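Local coordinates for Mgp-operon protein 3 (Mycoplasma pneumoniae, PDB 6RJ1) that probably takes part, as a surface-exposed membrane protein, in the adhesion of this human pathogen to host cells, at residues N78-S83 and P137-E142; V64-T69 and T160-L165. One frame throughout, in Å; residues are numbered along the deposited sequence.

Contact 1 of 2, residues N78-S83 and P137-E142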
loop_
_atom_site.group_PDB
_atom_site.type_symbol
_atom_site.label_atom_id
_atom_site.label_comp_id
_atom_site.label_asym_id
_atom_site.label_seq_id
_atom_site.Cartn_x
_atom_site.Cartn_y
_atom_site.Cartn_z
ATOM N N ASN A 78 -12.130 0.251 30.793
ATOM C CA ASN A 78 -10.981 0.955 30.207
ATOM C C ASN A 78 -9.848 0.002 29.755
ATOM O O ASN A 78 -8.679 0.408 29.668
ATOM C CB ASN A 78 -10.470 2.058 31.149
ATOM C CG ASN A 78 -10.875 3.449 30.713
ATOM O OD1 ASN A 78 -11.793 4.056 31.273
ATOM N ND2 ASN A 78 -10.198 3.989 29.702
ATOM N N GLN A 79 -10.211 -1.253 29.426
ATOM C CA GLN A 79 -9.263 -2.260 28.962
ATOM C C GLN A 79 -9.249 -2.351 27.431
ATOM O O GLN A 79 -10.308 -2.339 26.792
ATOM C CB GLN A 79 -9.561 -3.624 29.607
ATOM C CG GLN A 79 -8.308 -4.421 29.967
ATOM C CD GLN A 79 -7.694 -4.075 31.310
ATOM O OE1 GLN A 79 -7.693 -2.924 31.768
ATOM N NE2 GLN A 79 -7.133 -5.078 31.969
ATOM N N ASN A 80 -8.042 -2.429 26.851
ATOM C CA ASN A 80 -7.841 -2.529 25.408
ATOM C C ASN A 80 -8.275 -3.912 24.915
ATOM O O ASN A 80 -7.889 -4.922 25.507
ATOM C CB ASN A 80 -6.372 -2.249 25.043
ATOM C CG ASN A 80 -6.096 -1.928 23.586
ATOM O OD1 ASN A 80 -6.937 -2.076 22.690
ATOM N ND2 ASN A 80 -4.885 -1.484 23.312
ATOM N N ALA A 81 -9.095 -3.944 23.845
ATOM C CA ALA A 81 -9.605 -5.169 23.225
ATOM C C ALA A 81 -8.474 -5.914 22.540
ATOM O O ALA A 81 -8.526 -7.135 22.389
ATOM C CB ALA A 81 -10.686 -4.828 22.220
ATOM N N LEU A 82 -7.440 -5.155 22.147
ATOM C CA LEU A 82 -6.206 -5.594 21.512
ATOM C C LEU A 82 -5.157 -5.845 22.598
ATOM O O LEU A 82 -4.949 -4.999 23.471
ATOM C CB LEU A 82 -5.736 -4.492 20.542
ATOM C CG LEU A 82 -5.769 -4.776 19.036
ATOM C CD1 LEU A 82 -6.994 -5.561 18.625
ATOM C CD2 LEU A 82 -5.698 -3.492 18.245
ATOM N N SER A 83 -4.537 -7.032 22.569
ATOM C CA SER A 83 -3.487 -7.424 23.514
ATOM C C SER A 83 -2.588 -8.496 22.921
ATOM O O SER A 83 -2.968 -9.159 21.951
ATOM C CB SER A 83 -4.081 -7.917 24.827
ATOM O OG SER A 83 -4.874 -9.073 24.617
ATOM N N PRO A 137 -2.267 -0.565 19.067
ATOM C CA PRO A 137 -3.105 0.646 19.172
ATOM C C PRO A 137 -4.219 0.450 20.206
ATOM O O PRO A 137 -4.497 -0.693 20.585
ATOM C CB PRO A 137 -3.659 0.816 17.760
ATOM C CG PRO A 137 -3.624 -0.539 17.175
ATOM C CD PRO A 137 -2.419 -1.209 17.746
ATOM N N TYR A 138 -4.833 1.547 20.689
ATOM C CA TYR A 138 -5.892 1.408 21.678
ATOM C C TYR A 138 -7.296 1.351 21.064
ATOM O O TYR A 138 -7.643 2.155 20.199
ATOM C CB TYR A 138 -5.796 2.484 22.770
ATOM C CG TYR A 138 -6.819 2.324 23.876
ATOM C CD1 TYR A 138 -6.554 1.537 24.994
ATOM C CD2 TYR A 138 -8.055 2.957 23.807
ATOM C CE1 TYR A 138 -7.499 1.379 26.010
ATOM C CE2 TYR A 138 -9.019 2.775 24.796
ATOM C CZ TYR A 138 -8.731 2.000 25.905
ATOM O OH TYR A 138 -9.678 1.858 26.888
ATOM N N VAL A 139 -8.103 0.399 21.553
ATOM C CA VAL A 139 -9.507 0.203 21.199
ATOM C C VAL A 139 -10.226 -0.362 22.429
ATOM O O VAL A 139 -9.888 -1.446 22.904
ATOM C CB VAL A 139 -9.762 -0.558 19.867
ATOM C CG1 VAL A 139 -9.196 -1.977 19.882
ATOM C CG2 VAL A 139 -11.240 -0.553 19.504
ATOM N N LYS A 140 -11.145 0.430 22.996
ATOM C CA LYS A 140 -11.843 0.098 24.237
ATOM C C LYS A 140 -12.887 -0.999 24.049
ATOM O O LYS A 140 -13.744 -0.889 23.171
ATOM C CB LYS A 140 -12.426 1.380 24.879
ATOM C CG LYS A 140 -13.365 1.192 26.074
ATOM C CD LYS A 140 -14.752 1.779 25.756
ATOM C CE LYS A 140 -15.746 1.692 26.889
ATOM N NZ LYS A 140 -15.491 2.718 27.937
ATOM N N GLN A 141 -12.795 -2.060 24.883
ATOM C CA GLN A 141 -13.739 -3.181 24.911
ATOM C C GLN A 141 -15.039 -2.603 25.439
ATOM O O GLN A 141 -15.049 -2.003 26.516
ATOM C CB GLN A 141 -13.222 -4.307 25.811
ATOM C CG GLN A 141 -13.252 -5.653 25.118
ATOM C CD GLN A 141 -12.835 -6.776 26.021
ATOM O OE1 GLN A 141 -13.647 -7.631 26.383
ATOM N NE2 GLN A 141 -11.554 -6.819 26.387
ATOM N N GLU A 142 -16.113 -2.698 24.650
ATOM C CA GLU A 142 -17.368 -2.033 24.959
ATOM C C GLU A 142 -18.166 -2.675 26.114
ATOM O O GLU A 142 -17.748 -2.497 27.255
ATOM C CB GLU A 142 -18.203 -1.847 23.691
ATOM C CG GLU A 142 -17.487 -0.903 22.740
ATOM C CD GLU A 142 -18.351 -0.053 21.840
ATOM O OE1 GLU A 142 -19.256 -0.609 21.178
ATOM O OE2 GLU A 142 -18.100 1.171 21.774
#
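Asn80 carries this contact with its side-chain amide, which lies against the backbone of Pro137-Val139 and bonds to it twice. Asn80 ND2 gives a nearly straight hydrogen bond to Pro137 O (2.9 Å, 169°); the carbonyl oxygen lies close to the plane of the amide, whereas ND2 stands above the plane of that carbonyl. Asn80 OD1 accepts from Val139 N at 3.0 Å and, on the opposite face of the amide, from Leu82 N of its own segment at 3.2 Å. Bonds at both ends probably fix the orientation of the amide. CG lies anti to the backbone N (chi1 -163°), which turns the amide toward Pro137-Val139.

Backbone bonds continue the pairing on either side of Asn80: Ala81 N donates to Val139 O at 2.8 Å, and Gln141 N to Gln79 O at 3.1 Å. Both are almost straight, and Asn80 faces Lys140 in a single beta bridge.

The Tyr138 ring runs past Asn80, its CD1 3.8 Å from Asn80 CG, and its hydroxyl gives a weak hydrogen bond to Asn78 O, which sits at the ring edge. Apolar contacts add to this. Leu82 CD2 meets Pro137 CG at 3.8 Å and lies near Val139 CG1, a methyl that also packs on Ala81 CB, while the Gln141 chain passes Ala81 with its CG. Trp492 touches Leu82 and Pro137, and its NE1 donates to Tyr138 O; Tyr158 touches Ala81 and Val139.

The acceptance of Leu82 N by Asn80 OD1 defines an Asx turn, here just ahead of strand 82-84, and the same asparagine ties that turn to the loop following strand 125-135.

Contact 2 of 2, residues V64-T69 and T160-L165; sequences VKFQDT and TLQDLL
Phe66 pushes the far end of its ring against the backbone of helix 157-163 at Leu161 and Gln162 and against Leu161 CB. Phe66 CZ is the leading atom, 3.7 Å from Leu161 CB and 3.9 Å from Gln162 N, while Phe66 CE2 lies 3.8 Å from Leu161 O. The Phe66 and Leu161 side chains cross at a slant. With CG anti to the backbone N (chi1 170°), the phenyl group reaches from strand 64-66 to the helix.

Gln162 lines the same ring with its aliphatic part, CG lying 4.1 Å from Phe66 CZ. Its chain then runs extended past the ring toward the loop that follows the strand, where Gln162 OE1 comes within 4.1 Å of Asp68 CB and 3.7 Å of Thr69 N. No hydrogen bond joins the two segments; they meet by van der Waals contact. The loop has polar ties of its own: Gln67 NE2 donates to Thr69 OG1 at 3.1 Å, and that hydroxyl donates to Asp68 O.

Tyr158, a turn earlier on the helix, meets the Phe66 ring with the planes at about 45° and bonds through its hydroxyl to Gln67 O. The phenyl group also touches Leu82 of strand 82-84, the antiparallel partner of strand 64-66, while beyond the helix the chain enters strand 165-167, with Leu165 pairing with strand 650-654.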
loop_
_atom_site.group_PDB
_atom_site.type_symbol
_atom_site.label_atom_id
_atom_site.label_comp_id
_atom_site.label_asym_id
_atom_site.label_seq_id
_atom_site.Cartn_x
_atom_site.Cartn_y
_atom_site.Cartn_z
ATOM N N VAL A 64 -1.012 -11.892 18.626
ATOM C CA VAL A 64 -1.984 -10.859 18.994
ATOM C C VAL A 64 -3.399 -11.445 19.073
ATOM O O VAL A 64 -3.756 -12.313 18.276
ATOM C CB VAL A 64 -1.888 -9.591 18.085
ATOM C CG1 VAL A 64 -2.858 -8.501 18.526
ATOM C CG2 VAL A 64 -0.466 -9.035 18.052
ATOM N N LYS A 65 -4.182 -10.993 20.072
ATOM C CA LYS A 65 -5.575 -11.388 20.238
ATOM C C LYS A 65 -6.494 -10.162 20.293
ATOM O O LYS A 65 -6.107 -9.101 20.793
ATOM C CB LYS A 65 -5.787 -12.347 21.434
ATOM C CG LYS A 65 -5.692 -11.729 22.833
ATOM C CD LYS A 65 -6.133 -12.686 23.935
ATOM C CE LYS A 65 -5.975 -12.127 25.340
ATOM N NZ LYS A 65 -4.546 -11.897 25.715
ATOM N N PHE A 66 -7.694 -10.315 19.744
ATOM C CA PHE A 66 -8.739 -9.301 19.771
ATOM C C PHE A 66 -9.911 -9.874 20.571
ATOM O O PHE A 66 -10.397 -10.966 20.266
ATOM C CB PHE A 66 -9.154 -8.880 18.346
ATOM C CG PHE A 66 -10.384 -8.004 18.256
ATOM C CD1 PHE A 66 -10.370 -6.703 18.743
ATOM C CD2 PHE A 66 -11.546 -8.470 17.656
ATOM C CE1 PHE A 66 -11.503 -5.891 18.648
ATOM C CE2 PHE A 66 -12.680 -7.655 17.561
ATOM C CZ PHE A 66 -12.650 -6.373 18.060
ATOM N N GLN A 67 -10.316 -9.173 21.631
ATOM C CA GLN A 67 -11.429 -9.631 22.453
ATOM C C GLN A 67 -12.752 -9.171 21.853
ATOM O O GLN A 67 -13.085 -7.990 21.916
ATOM C CB GLN A 67 -11.280 -9.195 23.916
ATOM C CG GLN A 67 -11.248 -10.353 24.928
ATOM C CD GLN A 67 -12.466 -11.265 24.945
ATOM O OE1 GLN A 67 -12.338 -12.490 25.057
ATOM N NE2 GLN A 67 -13.673 -10.707 24.853
ATOM N N ASP A 68 -13.465 -10.107 21.215
ATOM C CA ASP A 68 -14.762 -9.876 20.586
ATOM C C ASP A 68 -15.803 -10.742 21.267
ATOM O O ASP A 68 -15.606 -11.952 21.411
ATOM C CB ASP A 68 -14.715 -10.146 19.070
ATOM C CG ASP A 68 -14.401 -11.575 18.655
ATOM O OD1 ASP A 68 -13.501 -12.196 19.274
ATOM O OD2 ASP A 68 -15.048 -12.072 17.712
ATOM N N THR A 69 -16.869 -10.085 21.755
ATOM C CA THR A 69 -18.073 -10.550 22.473
ATOM C C THR A 69 -18.553 -9.350 23.279
ATOM O O THR A 69 -19.696 -8.910 23.123
ATOM C CB THR A 69 -17.842 -11.749 23.452
ATOM O OG1 THR A 69 -16.534 -11.699 24.028
ATOM C CG2 THR A 69 -18.117 -13.107 22.813
ATOM N N THR A 160 -16.702 -1.742 14.499
ATOM C CA THR A 160 -16.162 -1.944 13.146
ATOM C C THR A 160 -15.231 -3.151 13.125
ATOM O O THR A 160 -15.329 -3.975 12.217
ATOM C CB THR A 160 -15.389 -0.695 12.658
ATOM O OG1 THR A 160 -16.185 0.475 12.825
ATOM C CG2 THR A 160 -14.921 -0.813 11.194
ATOM N N LEU A 161 -14.322 -3.239 14.120
ATOM C CA LEU A 161 -13.330 -4.299 14.226
ATOM C C LEU A 161 -13.933 -5.674 14.463
ATOM O O LEU A 161 -13.379 -6.673 14.002
ATOM C CB LEU A 161 -12.274 -3.953 15.278
ATOM C CG LEU A 161 -11.436 -2.694 14.998
ATOM C CD1 LEU A 161 -10.640 -2.291 16.213
ATOM C CD2 LEU A 161 -10.534 -2.862 13.767
ATOM N N GLN A 162 -15.098 -5.721 15.117
ATOM C CA GLN A 162 -15.822 -6.961 15.385
ATOM C C GLN A 162 -16.288 -7.620 14.093
ATOM O O GLN A 162 -16.278 -8.849 13.996
ATOM C CB GLN A 162 -17.032 -6.707 16.283
ATOM C CG GLN A 162 -16.686 -6.478 17.731
ATOM C CD GLN A 162 -17.895 -6.682 18.598
ATOM O OE1 GLN A 162 -18.073 -7.740 19.212
ATOM N NE2 GLN A 162 -18.747 -5.670 18.669
ATOM N N ASP A 163 -16.677 -6.803 13.101
ATOM C CA ASP A 163 -17.180 -7.272 11.814
ATOM C C ASP A 163 -16.204 -7.095 10.666
ATOM O O ASP A 163 -16.493 -7.545 9.557
ATOM C CB ASP A 163 -18.513 -6.585 11.487
ATOM C CG ASP A 163 -19.727 -7.188 12.166
ATOM O OD1 ASP A 163 -19.678 -8.401 12.515
ATOM O OD2 ASP A 163 -20.744 -6.457 12.326
ATOM N N LEU A 164 -15.050 -6.451 10.915
ATOM C CA LEU A 164 -14.037 -6.205 9.889
ATOM C C LEU A 164 -13.512 -7.471 9.234
ATOM O O LEU A 164 -13.133 -8.431 9.913
ATOM C CB LEU A 164 -12.879 -5.349 10.424
ATOM C CG LEU A 164 -11.834 -4.899 9.399
ATOM C CD1 LEU A 164 -12.346 -3.756 8.545
ATOM C CD2 LEU A 164 -10.548 -4.520 10.077
ATOM N N LEU A 165 -13.492 -7.438 7.899
ATOM C CA LEU A 165 -13.002 -8.487 7.014
ATOM C C LEU A 165 -11.760 -7.970 6.302
ATOM O O LEU A 165 -11.786 -6.860 5.777
ATOM C CB LEU A 165 -14.092 -8.803 5.984
ATOM C CG LEU A 165 -14.837 -10.131 6.090
ATOM C CD1 LEU A 165 -15.240 -10.451 7.506
ATOM C CD2 LEU A 165 -16.059 -10.104 5.217
#

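The two contacts share the small antiparallel pair of strands 64-66 and 82-84: contact 1 uses the approach to the second strand, contact 2 the end of the first. Ala81 O probably accepts from Gln67 N and Ser83 O from Lys65 N, joining them directly. Both are partly buried and well away from the centre of the chain. Contact 1 buries about 519 Å² and depends on backbone and amide hydrogen bonds, where loop backbone meets loop backbone ahead of a strand; contact 2 buries 203 Å² and rests largely on one aromatic ring packed on a helix, without hydrogen bonds, with its polar loop at the margin. Tyr158 borders both, and Leu161 also touches Val139.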